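Local atomic coordinates of phosphoserine aminotransferase SerC (Cytophaga hutchinsonii ATCC 33406, PDB entry 3FFR), a protein that probably catalyses the pyridoxal-phosphate-dependent transfer of an amino group between phosphoserine and 2-oxoglutarate, a step of serine biosynthesis. Residues I78-E83 / H226-M231; N61-F66 / S230-A235; D161-V166 / N205-E210; I182-F187 / G200-N205. All coordinates share one frame; numbering follows the deposited sequence.

In the fold
All four contacts gather at the mixed seven-stranded sheet and its flanking helices, with centres 9 to 14 Å apart. Interaction 4 is the innermost along the chain: it pairs strands 184-188 and 200-205, whose connection carries Lys191, the residue modified with pyridoxal phosphate. It is nested within interaction 3, where helix 206-217 lies across strand 163-167; interactions 1 and 2 enclose both and end on the same helix, 228-235. That helix meets helix 70-81 in interaction 1 and, in interaction 2, strand 62-67, an edge strand within this chain. Asn205 is shared by interactions 3 and 4. Together they join one part of the sheet to helices packed on it, consistent with the large domain of fold-type-I aminotransferases.

Interaction 1: I78-E83 / H226-M231; sequences IQNCVE and HTIPSM
Asn80 lies obliquely across Ile228, its amide over the first turn of helix 228-235. The carbonyl oxygen OD1 takes the backbone N-H of Ile228 at 2.8 Å from OD1 to N, in a nearly straight bond of 164°. The donor stands well above the plane of the amide carbonyl, not on a lone pair. Asn80 is thrown toward the helix start by its first torsion (chi1 -78°), with CG opposite the carbonyl carbon. The other half of the amide, ND2, is tied back to Arg76 O in its own helix, which fixes the rotation of the group and keeps the oxygen turned outward. Asparagine suits this place because it can donate to one helix while accepting from another.

Thr227 caps the helix, its OG1 accepting from Ser230 N at 3.0 Å, while Asn80, from another helix, takes the N-H of Ile228 in the first turn.

Beside the polar link runs an apolar one: Ile228 CD1 rests 3.8 Å from Asn80 CB and 4.1 Å from Cys81 SG, where the compact cysteine side chain meets the end of the long isoleucine branch. The contact joins the C-terminal end of helix 70-81 to the N-terminus of helix 228-235, with Val208 of helix 206-217 against Cys81 and with Trp202 and Leu204 of strand 200-205 against Ile228.

Interaction 2: N61-F66 / S230-A235; sequences NYEVLF and SMLEKA. With P33 (3,6,9,12,15,18-hexaoxaicosane-1,20-diol), chain K.
Glu63 OE2 is gripped twice: by the backbone N-H of Val64, 2.9 Å from N to OE2 and nearly straight, and by a salt bridge from Lys53 of helix 39-55. Val64 meets this oxygen on its anti side, somewhat out of the carboxylate plane. Folding the acid back onto its own strand lays the aliphatic part of the side chain across Leu232, with CG 3.8 Å from Leu232 CD1. The other oxygen, OE1, faces a bound polyether, probably from the crystallisation liquor, to which it makes a weak hydrogen bond.

Strand 62-67 is an outermost strand of the seven-stranded sheet within this chain, and helix 228-235 packs on it; the axes of strand 62-66 and helix 230-235 cross at 104°. At the crossing Leu65 pushes both branches at the helix: CD1 meets the selenomethionine methyl CE of Met231 at 3.8 Å, while CD2 lies 3.7 Å from Ala235 CB. Alanine's short side chain allows the helix to come close here, and Tyr45 of helix 39-55 also packs against Ala235.

Interaction 3: D161-V166 / N205-E210; sequences DALIFV and NDRVIE
Arg207 binds two successive backbone carbonyls just ahead of strand 163-167. NH1 donates to Ala162 O at 3.2 Å in a nearly straight bond of 169°, the oxygen lying in the guanidinium plane. NH2 reaches Asp161 O at 2.9 Å, but this bond is bent and weak. NH1 also forms a salt bridge with Asp183 OD1, so this one nitrogen is held by both a carbonyl and a carboxylate. Asp161 adds a water-mediated link: the water donates to OD1 and accepts from Arg207 NH2.

Arginine suits this place, since its several N-H groups can meet neighbouring carbonyls at once; its chain bends at chi3 (63°) to bring the flat group edge-on. Leu163 CD2 lies over one face of the guanidinium, 3.8 Å above its plane and offset toward the rim.

The axes of helix 206-210 and strand 163-166 cross at 112°; they belong to helix 206-217 and strand 163-167, packed as helices cover the central sheet in fold-type-I aminotransferases. The helix start is capped by Asn205 at the N-cap, whose OD1 accepts from Val208 N at 3.1 Å.

Farther along the strand the contact turns apolar. Leu163 CD2 nestles against Arg207 CB at 3.7 Å and also meets Val208 CG2. The valine forks between two strand residues: its other methyl, CG1, lies 4.0 Å from Phe165 CZ, meeting the ring obliquely, with Cys81 of helix 70-81 packed alongside.

Interaction 4: I182-F187 / G200-N205; sequences IDSVFF and GVWILN
Ser184 OG stands opposite the backbone N (chi1 174°), and Trp202 CG does likewise (chi1 -171°), which brings the hydroxyl and the indole edge together. Ser184 OG donates to Ile203 O at 2.7 Å and accepts from Trp202 NE1 at 2.9 Å, in the ring plane. Ile203 O also takes Val185 N, the two donors coming from opposite faces of its carbonyl; a small hydroxyl fits between these partners.

In the antiparallel ladder Val185-Ile203 and Phe187-Val201 are hydrogen-bonded pairs, each with two backbone N-H...O bonds; Ser184-Leu204 and Phe186-Trp202 are non-hydrogen-bonded. On the face bearing Val185 and Ile203, Phe187 lies flat along Val201, whose CB makes a CH-pi contact 3.7 Å from the ring centroid. Asn205 ND2 donates in its amide plane to the anti lone pair of Asp183 OD1 at 2.9 Å, while OD2 forms a salt bridge with Arg156.

The pair sits inside the seven-stranded sheet, between strands 163-167 and 62-67; helix 70-81 covers Phe186 and Trp202, and the hairpin connection bears the cofactor-modified Lys191.

Interaction 1: I78-E83 / H226-M231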
loop_
_atom_site.group_PDB
_atom_site.type_symbol
_atom_site.label_atom_id
_atom_site.label_comp_id
_atom_site.label_asym_id
_atom_site.label_seq_id
_atom_site.Cartn_x
_atom_site.Cartn_y
_atom_site.Cartn_z
ATOM N N ILE A 78 -1.243 -17.584 0.628
ATOM C CA ILE A 78 -2.270 -18.637 0.580
ATOM C C ILE A 78 -2.909 -18.695 -0.809
ATOM O O ILE A 78 -3.103 -19.786 -1.392
ATOM C CB ILE A 78 -3.297 -18.471 1.719
ATOM C CG1 ILE A 78 -2.596 -18.538 3.080
ATOM C CG2 ILE A 78 -4.365 -19.575 1.652
ATOM C CD1 ILE A 78 -3.445 -17.969 4.229
ATOM N N GLN A 79 -3.196 -17.536 -1.375
ATOM C CA GLN A 79 -3.800 -17.523 -2.726
ATOM C C GLN A 79 -2.951 -18.095 -3.816
ATOM O O GLN A 79 -3.445 -18.777 -4.731
ATOM C CB GLN A 79 -4.204 -16.094 -3.136
ATOM C CG GLN A 79 -5.328 -15.513 -2.270
ATOM C CD GLN A 79 -5.543 -14.011 -2.494
ATOM O OE1 GLN A 79 -4.637 -13.300 -2.933
ATOM N NE2 GLN A 79 -6.750 -13.529 -2.197
ATOM N N ASN A 80 -1.663 -17.801 -3.744
ATOM C CA ASN A 80 -0.708 -18.248 -4.767
ATOM C C ASN A 80 -0.128 -19.628 -4.586
ATOM O O ASN A 80 0.290 -20.250 -5.552
ATOM C CB ASN A 80 0.461 -17.281 -4.853
ATOM C CG ASN A 80 0.127 -16.009 -5.637
ATOM O OD1 ASN A 80 0.262 -15.966 -6.890
ATOM N ND2 ASN A 80 -0.238 -14.934 -4.897
ATOM N N CYS A 81 -0.162 -20.134 -3.357
ATOM C CA CYS A 81 0.597 -21.329 -3.051
ATOM C C CYS A 81 -0.088 -22.483 -2.340
ATOM O O CYS A 81 0.529 -23.505 -2.109
ATOM C CB CYS A 81 1.835 -20.962 -2.243
ATOM S SG CYS A 81 2.902 -19.679 -2.993
ATOM N N VAL A 82 -1.360 -22.330 -2.028
ATOM C CA VAL A 82 -2.080 -23.378 -1.320
ATOM C C VAL A 82 -3.361 -23.754 -2.032
ATOM O O VAL A 82 -4.258 -22.943 -2.188
ATOM C CB VAL A 82 -2.458 -22.981 0.145
ATOM C CG1 VAL A 82 -3.129 -24.211 0.872
ATOM C CG2 VAL A 82 -1.219 -22.459 0.941
ATOM N N GLU A 83 -3.421 -24.993 -2.474
ATOM C CA GLU A 83 -4.633 -25.490 -3.112
ATOM C C GLU A 83 -5.644 -25.905 -2.049
ATOM O O GLU A 83 -6.825 -25.523 -2.104
ATOM C CB GLU A 83 -4.343 -26.691 -4.030
ATOM C CG GLU A 83 -5.588 -27.112 -4.814
ATOM C CD GLU A 83 -5.303 -28.197 -5.853
ATOM O OE1 GLU A 83 -4.168 -28.674 -5.916
ATOM O OE2 GLU A 83 -6.217 -28.560 -6.606
ATOM N N HIS A 226 -1.636 -9.006 -8.050
ATOM C CA HIS A 226 -0.596 -9.543 -7.191
ATOM C C HIS A 226 -0.471 -11.055 -7.174
ATOM O O HIS A 226 -0.144 -11.654 -6.149
ATOM C CB HIS A 226 -0.550 -8.921 -5.786
ATOM C CG HIS A 226 0.070 -7.547 -5.760
ATOM N ND1 HIS A 226 0.034 -6.717 -4.652
ATOM C CD2 HIS A 226 0.712 -6.855 -6.727
ATOM C CE1 HIS A 226 0.666 -5.587 -4.933
ATOM N NE2 HIS A 226 1.059 -5.633 -6.201
ATOM N N THR A 227 -0.715 -11.666 -8.325
ATOM C CA THR A 227 -0.299 -13.041 -8.489
ATOM C C THR A 227 1.216 -12.990 -8.558
ATOM O O THR A 227 1.807 -11.973 -8.946
ATOM C CB THR A 227 -0.809 -13.731 -9.774
ATOM O OG1 THR A 227 -0.159 -13.178 -10.951
ATOM C CG2 THR A 227 -2.347 -13.636 -9.863
ATOM N N ILE A 228 1.863 -14.103 -8.201
ATOM C CA ILE A 228 3.311 -14.169 -8.335
ATOM C C ILE A 228 3.770 -13.901 -9.795
ATOM O O ILE A 228 4.669 -13.102 -10.018
ATOM C CB ILE A 228 3.894 -15.481 -7.746
ATOM C CG1 ILE A 228 3.859 -15.376 -6.207
ATOM C CG2 ILE A 228 5.365 -15.694 -8.199
ATOM C CD1 ILE A 228 4.164 -16.704 -5.519
ATOM N N PRO A 229 3.164 -14.557 -10.796
ATOM C CA PRO A 229 3.604 -14.286 -12.170
ATOM C C PRO A 229 3.451 -12.843 -12.601
ATOM O O PRO A 229 4.310 -12.301 -13.299
ATOM C CB PRO A 229 2.740 -15.235 -12.993
ATOM C CG PRO A 229 2.545 -16.395 -12.069
ATOM C CD PRO A 229 2.294 -15.742 -10.745
ATOM N N SER A 230 2.386 -12.220 -12.147
ATOM C CA SER A 230 2.142 -10.806 -12.460
ATOM C C SER A 230 3.277 -9.943 -11.882
ATOM O O SER A 230 3.876 -9.124 -12.561
ATOM C CB SER A 230 0.771 -10.357 -11.979
ATOM O OG SER A 230 0.609 -8.945 -12.089
HETATM N N MSE A 231 3.576 -10.167 -10.607
HETATM C CA MSE A 231 4.606 -9.384 -9.911
HETATM C C MSE A 231 5.998 -9.646 -10.473
HETATM O O MSE A 231 6.833 -8.716 -10.596
HETATM C CB MSE A 231 4.562 -9.660 -8.406
HETATM C CG MSE A 231 3.334 -9.079 -7.708
HETATM SE SE MSE A 231 3.406 -9.265 -5.809
HETATM C CE MSE A 231 3.142 -11.183 -5.707
#

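Interaction 2: N61-F66 / S230-A235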
loop_
_atom_site.group_PDB
_atom_site.type_symbol
_atom_site.label_atom_id
_atom_site.label_comp_id
_atom_site.label_asym_id
_atom_site.label_seq_id
_atom_site.Cartn_x
_atom_site.Cartn_y
_atom_site.Cartn_z
ATOM N N ASN A 61 18.575 -18.030 -6.776
ATOM C CA ASN A 61 17.263 -18.667 -6.966
ATOM C C ASN A 61 16.130 -17.946 -6.216
ATOM O O ASN A 61 15.002 -18.398 -6.213
ATOM C CB ASN A 61 17.256 -20.169 -6.626
ATOM C CG ASN A 61 17.556 -20.455 -5.175
ATOM O OD1 ASN A 61 18.472 -19.877 -4.593
ATOM N ND2 ASN A 61 16.809 -21.390 -4.582
ATOM N N TYR A 62 16.479 -16.842 -5.577
ATOM C CA TYR A 62 15.512 -15.979 -4.881
ATOM C C TYR A 62 15.250 -14.665 -5.608
ATOM O O TYR A 62 16.137 -14.083 -6.238
ATOM C CB TYR A 62 15.991 -15.636 -3.467
ATOM C CG TYR A 62 15.703 -16.698 -2.434
ATOM C CD1 TYR A 62 16.493 -17.839 -2.320
ATOM C CD2 TYR A 62 14.638 -16.563 -1.557
ATOM C CE1 TYR A 62 16.211 -18.803 -1.339
ATOM C CE2 TYR A 62 14.372 -17.497 -0.572
ATOM C CZ TYR A 62 15.128 -18.611 -0.475
ATOM O OH TYR A 62 14.836 -19.514 0.529
ATOM N N GLU A 63 14.025 -14.187 -5.440
ATOM C CA GLU A 63 13.599 -12.877 -5.947
ATOM C C GLU A 63 12.985 -12.039 -4.815
ATOM O O GLU A 63 12.597 -12.555 -3.768
ATOM C CB GLU A 63 12.611 -13.027 -7.089
ATOM C CG GLU A 63 12.333 -11.684 -7.718
ATOM C CD GLU A 63 13.592 -11.043 -8.267
ATOM O OE1 GLU A 63 14.018 -11.529 -9.349
ATOM O OE2 GLU A 63 14.124 -10.077 -7.634
ATOM N N VAL A 64 12.949 -10.737 -5.052
ATOM C CA VAL A 64 12.408 -9.782 -4.111
ATOM C C VAL A 64 11.195 -9.155 -4.772
ATOM O O VAL A 64 11.313 -8.653 -5.889
ATOM C CB VAL A 64 13.433 -8.652 -3.808
ATOM C CG1 VAL A 64 12.779 -7.493 -3.029
ATOM C CG2 VAL A 64 14.638 -9.156 -3.048
ATOM N N LEU A 65 10.052 -9.177 -4.084
ATOM C CA LEU A 65 8.814 -8.558 -4.561
ATOM C C LEU A 65 8.282 -7.544 -3.557
ATOM O O LEU A 65 8.342 -7.744 -2.346
ATOM C CB LEU A 65 7.698 -9.589 -4.854
ATOM C CG LEU A 65 8.094 -10.692 -5.848
ATOM C CD1 LEU A 65 6.888 -11.666 -5.979
ATOM C CD2 LEU A 65 8.523 -10.116 -7.234
ATOM N N PHE A 66 7.786 -6.443 -4.100
ATOM C CA PHE A 66 7.191 -5.389 -3.294
ATOM C C PHE A 66 5.655 -5.370 -3.331
ATOM O O PHE A 66 5.028 -5.401 -4.400
ATOM C CB PHE A 66 7.691 -4.013 -3.706
ATOM C CG PHE A 66 9.181 -3.837 -3.576
ATOM C CD1 PHE A 66 9.828 -3.983 -2.352
ATOM C CD2 PHE A 66 9.941 -3.548 -4.681
ATOM C CE1 PHE A 66 11.203 -3.815 -2.243
ATOM C CE2 PHE A 66 11.322 -3.377 -4.575
ATOM C CZ PHE A 66 11.949 -3.526 -3.368
ATOM N N SER A 230 2.386 -12.220 -12.147
ATOM C CA SER A 230 2.142 -10.806 -12.460
ATOM C C SER A 230 3.277 -9.943 -11.882
ATOM O O SER A 230 3.876 -9.124 -12.561
ATOM C CB SER A 230 0.771 -10.357 -11.979
ATOM O OG SER A 230 0.609 -8.945 -12.089
HETATM N N MSE A 231 3.576 -10.167 -10.607
HETATM C CA MSE A 231 4.606 -9.384 -9.911
HETATM C C MSE A 231 5.998 -9.646 -10.473
HETATM O O MSE A 231 6.833 -8.716 -10.596
HETATM C CB MSE A 231 4.562 -9.660 -8.406
HETATM C CG MSE A 231 3.334 -9.079 -7.708
HETATM SE SE MSE A 231 3.406 -9.265 -5.809
HETATM C CE MSE A 231 3.142 -11.183 -5.707
ATOM N N LEU A 232 6.233 -10.900 -10.847
ATOM C CA LEU A 232 7.538 -11.339 -11.319
ATOM C C LEU A 232 7.870 -10.736 -12.667
ATOM O O LEU A 232 8.996 -10.273 -12.906
ATOM C CB LEU A 232 7.621 -12.875 -11.341
ATOM C CG LEU A 232 8.988 -13.546 -11.457
ATOM C CD1 LEU A 232 9.942 -13.077 -10.313
ATOM C CD2 LEU A 232 8.749 -15.058 -11.414
ATOM N N GLU A 233 6.867 -10.697 -13.526
ATOM C CA GLU A 233 7.031 -10.176 -14.867
ATOM C C GLU A 233 7.496 -8.712 -14.781
ATOM O O GLU A 233 8.414 -8.273 -15.501
ATOM C CB GLU A 233 5.708 -10.303 -15.606
ATOM C CG GLU A 233 5.709 -9.837 -17.006
ATOM C CD GLU A 233 4.355 -10.040 -17.647
ATOM O OE1 GLU A 233 3.315 -9.760 -16.986
ATOM O OE2 GLU A 233 4.333 -10.490 -18.809
ATOM N N LYS A 234 6.857 -7.969 -13.882
ATOM C CA LYS A 234 7.200 -6.561 -13.672
ATOM C C LYS A 234 8.542 -6.424 -12.937
ATOM O O LYS A 234 9.371 -5.573 -13.303
ATOM C CB LYS A 234 6.064 -5.779 -12.988
ATOM C CG LYS A 234 4.932 -5.478 -13.898
ATOM C CD LYS A 234 5.293 -4.459 -14.930
ATOM C CE LYS A 234 4.107 -3.941 -15.693
ATOM N NZ LYS A 234 3.820 -4.718 -16.870
ATOM N N ALA A 235 8.801 -7.288 -11.947
ATOM C CA ALA A 235 10.050 -7.219 -11.172
ATOM C C ALA A 235 11.256 -7.348 -12.083
ATOM O O ALA A 235 12.300 -6.713 -11.873
ATOM C CB ALA A 235 10.111 -8.317 -10.065
HETATM O O4 P33 K . 14.069 -17.980 -9.044
HETATM C C3 P33 K . 14.036 -16.733 -9.749
HETATM C C2 P33 K . 15.222 -15.815 -9.459
HETATM O O1 P33 K . 14.869 -14.483 -9.914
#

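Interaction 3: D161-V166 / N205-E210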
loop_
_atom_site.group_PDB
_atom_site.type_symbol
_atom_site.label_atom_id
_atom_site.label_comp_id
_atom_site.label_asym_id
_atom_site.label_seq_id
_atom_site.Cartn_x
_atom_site.Cartn_y
_atom_site.Cartn_z
ATOM N N ASP A 161 8.662 -31.581 0.559
ATOM C CA ASP A 161 8.016 -30.940 -0.572
ATOM C C ASP A 161 7.298 -29.652 -0.207
ATOM O O ASP A 161 6.955 -28.838 -1.087
ATOM C CB ASP A 161 7.052 -31.881 -1.287
ATOM C CG ASP A 161 7.768 -32.852 -2.171
ATOM O OD1 ASP A 161 8.846 -32.489 -2.686
ATOM O OD2 ASP A 161 7.265 -33.967 -2.361
ATOM N N ALA A 162 7.081 -29.459 1.073
ATOM C CA ALA A 162 6.364 -28.241 1.525
ATOM C C ALA A 162 7.196 -26.999 1.222
ATOM O O ALA A 162 8.437 -27.040 1.181
ATOM C CB ALA A 162 6.055 -28.301 3.005
ATOM N N LEU A 163 6.486 -25.893 0.995
ATOM C CA LEU A 163 7.125 -24.590 0.885
ATOM C C LEU A 163 7.146 -24.002 2.277
ATOM O O LEU A 163 6.114 -23.929 2.950
ATOM C CB LEU A 163 6.348 -23.641 -0.020
ATOM C CG LEU A 163 6.192 -24.102 -1.473
ATOM C CD1 LEU A 163 5.127 -23.180 -2.141
ATOM C CD2 LEU A 163 7.546 -24.114 -2.225
ATOM N N ILE A 164 8.333 -23.601 2.719
ATOM C CA ILE A 164 8.514 -23.005 4.047
ATOM C C ILE A 164 8.611 -21.486 3.974
ATOM O O ILE A 164 9.535 -20.922 3.379
ATOM C CB ILE A 164 9.744 -23.609 4.809
ATOM C CG1 ILE A 164 9.596 -25.122 4.943
ATOM C CG2 ILE A 164 9.878 -22.972 6.207
ATOM C CD1 ILE A 164 10.830 -25.830 5.546
ATOM N N PHE A 165 7.638 -20.847 4.618
ATOM C CA PHE A 165 7.520 -19.366 4.710
ATOM C C PHE A 165 7.807 -18.922 6.125
ATOM O O PHE A 165 7.241 -19.453 7.078
ATOM C CB PHE A 165 6.112 -18.869 4.343
ATOM C CG PHE A 165 5.710 -19.157 2.951
ATOM C CD1 PHE A 165 5.127 -20.378 2.622
ATOM C CD2 PHE A 165 5.937 -18.225 1.945
ATOM C CE1 PHE A 165 4.796 -20.648 1.283
ATOM C CE2 PHE A 165 5.603 -18.472 0.632
ATOM C CZ PHE A 165 5.036 -19.704 0.290
ATOM N N VAL A 166 8.663 -17.913 6.241
ATOM C CA VAL A 166 8.990 -17.343 7.545
ATOM C C VAL A 166 8.586 -15.863 7.632
ATOM O O VAL A 166 9.000 -15.024 6.831
ATOM C CB VAL A 166 10.496 -17.489 7.868
ATOM C CG1 VAL A 166 10.788 -16.958 9.289
ATOM C CG2 VAL A 166 10.971 -18.948 7.737
ATOM N N ASN A 205 11.623 -17.967 -3.368
ATOM C CA ASN A 205 12.426 -18.749 -4.301
ATOM C C ASN A 205 11.671 -19.389 -5.458
ATOM O O ASN A 205 10.442 -19.270 -5.665
ATOM C CB ASN A 205 13.306 -19.789 -3.566
ATOM C CG ASN A 205 12.514 -21.005 -3.069
ATOM O OD1 ASN A 205 11.326 -21.126 -3.327
ATOM N ND2 ASN A 205 13.185 -21.908 -2.349
ATOM N N ASP A 206 12.489 -20.057 -6.252
ATOM C CA ASP A 206 12.026 -20.757 -7.457
ATOM C C ASP A 206 10.901 -21.750 -7.167
ATOM O O ASP A 206 9.995 -21.929 -7.982
ATOM C CB ASP A 206 13.201 -21.505 -8.151
ATOM C CG ASP A 206 13.900 -22.591 -7.231
ATOM O OD1 ASP A 206 14.367 -22.344 -6.080
ATOM O OD2 ASP A 206 14.028 -23.750 -7.714
ATOM N N ARG A 207 11.007 -22.436 -6.036
ATOM C CA ARG A 207 9.996 -23.453 -5.659
ATOM C C ARG A 207 8.616 -22.799 -5.419
ATOM O O ARG A 207 7.544 -23.311 -5.800
ATOM C CB ARG A 207 10.452 -24.257 -4.430
ATOM C CG ARG A 207 11.765 -25.009 -4.655
ATOM C CD ARG A 207 12.152 -25.892 -3.514
ATOM N NE ARG A 207 11.174 -26.948 -3.310
ATOM C CZ ARG A 207 10.415 -27.092 -2.223
ATOM N NH1 ARG A 207 10.529 -26.297 -1.179
ATOM N NH2 ARG A 207 9.544 -28.084 -2.175
ATOM N N VAL A 208 8.662 -21.633 -4.801
ATOM C CA VAL A 208 7.450 -20.891 -4.517
ATOM C C VAL A 208 6.810 -20.426 -5.839
ATOM O O VAL A 208 5.610 -20.606 -6.071
ATOM C CB VAL A 208 7.730 -19.680 -3.589
ATOM C CG1 VAL A 208 6.443 -18.889 -3.354
ATOM C CG2 VAL A 208 8.285 -20.161 -2.209
ATOM N N ILE A 209 7.646 -19.872 -6.707
ATOM C CA ILE A 209 7.214 -19.359 -8.024
ATOM C C ILE A 209 6.578 -20.504 -8.816
ATOM O O ILE A 209 5.492 -20.393 -9.372
ATOM C CB ILE A 209 8.413 -18.738 -8.789
ATOM C CG1 ILE A 209 8.878 -17.436 -8.060
ATOM C CG2 ILE A 209 8.035 -18.441 -10.259
ATOM C CD1 ILE A 209 10.308 -17.003 -8.393
ATOM N N GLU A 210 7.251 -21.638 -8.822
ATOM C CA GLU A 210 6.756 -22.781 -9.608
ATOM C C GLU A 210 5.442 -23.314 -9.085
ATOM O O GLU A 210 4.578 -23.743 -9.858
ATOM C CB GLU A 210 7.790 -23.890 -9.710
ATOM C CG GLU A 210 8.920 -23.483 -10.648
ATOM C CD GLU A 210 8.437 -22.972 -12.054
ATOM O OE1 GLU A 210 7.557 -23.623 -12.702
ATOM O OE2 GLU A 210 8.979 -21.926 -12.524
HETATM O O HOH W 1 8.986 -30.349 -4.293
#

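Interaction 4: I182-F187 / G200-N205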
loop_
_atom_site.group_PDB
_atom_site.type_symbol
_atom_site.label_atom_id
_atom_site.label_comp_id
_atom_site.label_asym_id
_atom_site.label_seq_id
_atom_site.Cartn_x
_atom_site.Cartn_y
_atom_site.Cartn_z
ATOM N N ILE A 182 14.800 -23.017 3.802
ATOM C CA ILE A 182 13.477 -22.430 3.743
ATOM C C ILE A 182 13.222 -22.038 2.288
ATOM O O ILE A 182 14.074 -22.270 1.419
ATOM C CB ILE A 182 13.298 -21.236 4.690
ATOM C CG1 ILE A 182 14.244 -20.085 4.304
ATOM C CG2 ILE A 182 13.446 -21.669 6.179
ATOM C CD1 ILE A 182 14.018 -18.807 5.092
ATOM N N ASP A 183 12.055 -21.479 2.022
ATOM C CA ASP A 183 11.710 -21.088 0.661
ATOM C C ASP A 183 11.330 -19.617 0.504
ATOM O O ASP A 183 11.328 -19.076 -0.603
ATOM C CB ASP A 183 10.567 -21.977 0.161
ATOM C CG ASP A 183 10.957 -23.467 0.163
ATOM O OD1 ASP A 183 11.755 -23.868 -0.744
ATOM O OD2 ASP A 183 10.434 -24.218 1.039
ATOM N N SER A 184 11.060 -18.972 1.617
ATOM C CA SER A 184 10.583 -17.589 1.564
ATOM C C SER A 184 10.568 -16.952 2.930
ATOM O O SER A 184 10.415 -17.619 3.969
ATOM C CB SER A 184 9.141 -17.585 0.983
ATOM O OG SER A 184 8.473 -16.321 0.996
ATOM N N VAL A 185 10.837 -15.660 2.896
ATOM C CA VAL A 185 10.720 -14.818 4.085
ATOM C C VAL A 185 10.055 -13.507 3.689
ATOM O O VAL A 185 10.123 -13.075 2.538
ATOM C CB VAL A 185 12.096 -14.593 4.765
ATOM C CG1 VAL A 185 12.987 -13.685 3.926
ATOM C CG2 VAL A 185 11.934 -14.022 6.175
ATOM N N PHE A 186 9.371 -12.890 4.647
ATOM C CA PHE A 186 8.726 -11.617 4.373
ATOM C C PHE A 186 8.734 -10.715 5.576
ATOM O O PHE A 186 8.892 -11.129 6.732
ATOM C CB PHE A 186 7.287 -11.829 3.855
ATOM C CG PHE A 186 6.383 -12.558 4.836
ATOM C CD1 PHE A 186 6.301 -13.938 4.837
ATOM C CD2 PHE A 186 5.639 -11.858 5.768
ATOM C CE1 PHE A 186 5.479 -14.624 5.725
ATOM C CE2 PHE A 186 4.812 -12.545 6.656
ATOM C CZ PHE A 186 4.738 -13.921 6.635
ATOM N N PHE A 187 8.609 -9.447 5.249
ATOM C CA PHE A 187 8.539 -8.381 6.259
ATOM C C PHE A 187 7.816 -7.174 5.735
ATOM O O PHE A 187 7.397 -7.103 4.569
ATOM C CB PHE A 187 9.939 -7.986 6.735
ATOM C CG PHE A 187 10.855 -7.403 5.669
ATOM C CD1 PHE A 187 11.605 -8.222 4.845
ATOM C CD2 PHE A 187 10.993 -6.048 5.537
ATOM C CE1 PHE A 187 12.467 -7.692 3.858
ATOM C CE2 PHE A 187 11.844 -5.498 4.558
ATOM C CZ PHE A 187 12.591 -6.328 3.732
ATOM N N GLY A 200 5.403 -3.670 2.011
ATOM C CA GLY A 200 5.708 -5.053 2.321
ATOM C C GLY A 200 6.716 -5.594 1.338
ATOM O O GLY A 200 6.767 -5.173 0.168
ATOM N N VAL A 201 7.557 -6.504 1.832
ATOM C CA VAL A 201 8.576 -7.156 1.033
ATOM C C VAL A 201 8.501 -8.674 1.169
ATOM O O VAL A 201 8.558 -9.232 2.272
ATOM C CB VAL A 201 10.008 -6.666 1.422
ATOM C CG1 VAL A 201 11.037 -7.247 0.482
ATOM C CG2 VAL A 201 10.108 -5.087 1.368
ATOM N N TRP A 202 8.341 -9.313 0.025
ATOM C CA TRP A 202 8.215 -10.769 -0.093
ATOM C C TRP A 202 9.423 -11.312 -0.836
ATOM O O TRP A 202 9.617 -11.065 -1.999
ATOM C CB TRP A 202 6.891 -11.124 -0.782
ATOM C CG TRP A 202 6.513 -12.570 -0.800
ATOM C CD1 TRP A 202 7.099 -13.587 -0.098
ATOM C CD2 TRP A 202 5.355 -13.141 -1.438
ATOM N NE1 TRP A 202 6.451 -14.762 -0.351
ATOM C CE2 TRP A 202 5.362 -14.523 -1.150
ATOM C CE3 TRP A 202 4.357 -12.629 -2.265
ATOM C CZ2 TRP A 202 4.389 -15.409 -1.648
ATOM C CZ3 TRP A 202 3.385 -13.509 -2.763
ATOM C CH2 TRP A 202 3.417 -14.880 -2.468
ATOM N N ILE A 203 10.237 -12.041 -0.095
ATOM C CA ILE A 203 11.425 -12.697 -0.622
ATOM C C ILE A 203 11.037 -14.158 -0.840
ATOM O O ILE A 203 10.547 -14.831 0.078
ATOM C CB ILE A 203 12.592 -12.555 0.374
ATOM C CG1 ILE A 203 13.043 -11.071 0.428
ATOM C CG2 ILE A 203 13.744 -13.505 0.013
ATOM C CD1 ILE A 203 14.039 -10.788 1.516
ATOM N N LEU A 204 11.212 -14.637 -2.064
ATOM C CA LEU A 204 10.744 -15.992 -2.385
ATOM C C LEU A 204 11.600 -16.650 -3.429
ATOM O O LEU A 204 12.202 -15.994 -4.259
ATOM C CB LEU A 204 9.286 -15.944 -2.879
ATOM C CG LEU A 204 8.954 -15.402 -4.298
ATOM C CD1 LEU A 204 7.455 -15.562 -4.570
ATOM C CD2 LEU A 204 9.396 -13.916 -4.542
ATOM N N ASN A 205 11.623 -17.967 -3.368
ATOM C CA ASN A 205 12.426 -18.749 -4.301
ATOM C C ASN A 205 11.671 -19.389 -5.458
ATOM O O ASN A 205 10.442 -19.270 -5.665
ATOM C CB ASN A 205 13.306 -19.789 -3.566
ATOM C CG ASN A 205 12.514 -21.005 -3.069
ATOM O OD1 ASN A 205 11.326 -21.126 -3.327
ATOM N ND2 ASN A 205 13.185 -21.908 -2.349
HETATM O O HOH W 2 15.976 -22.452 -1.375
#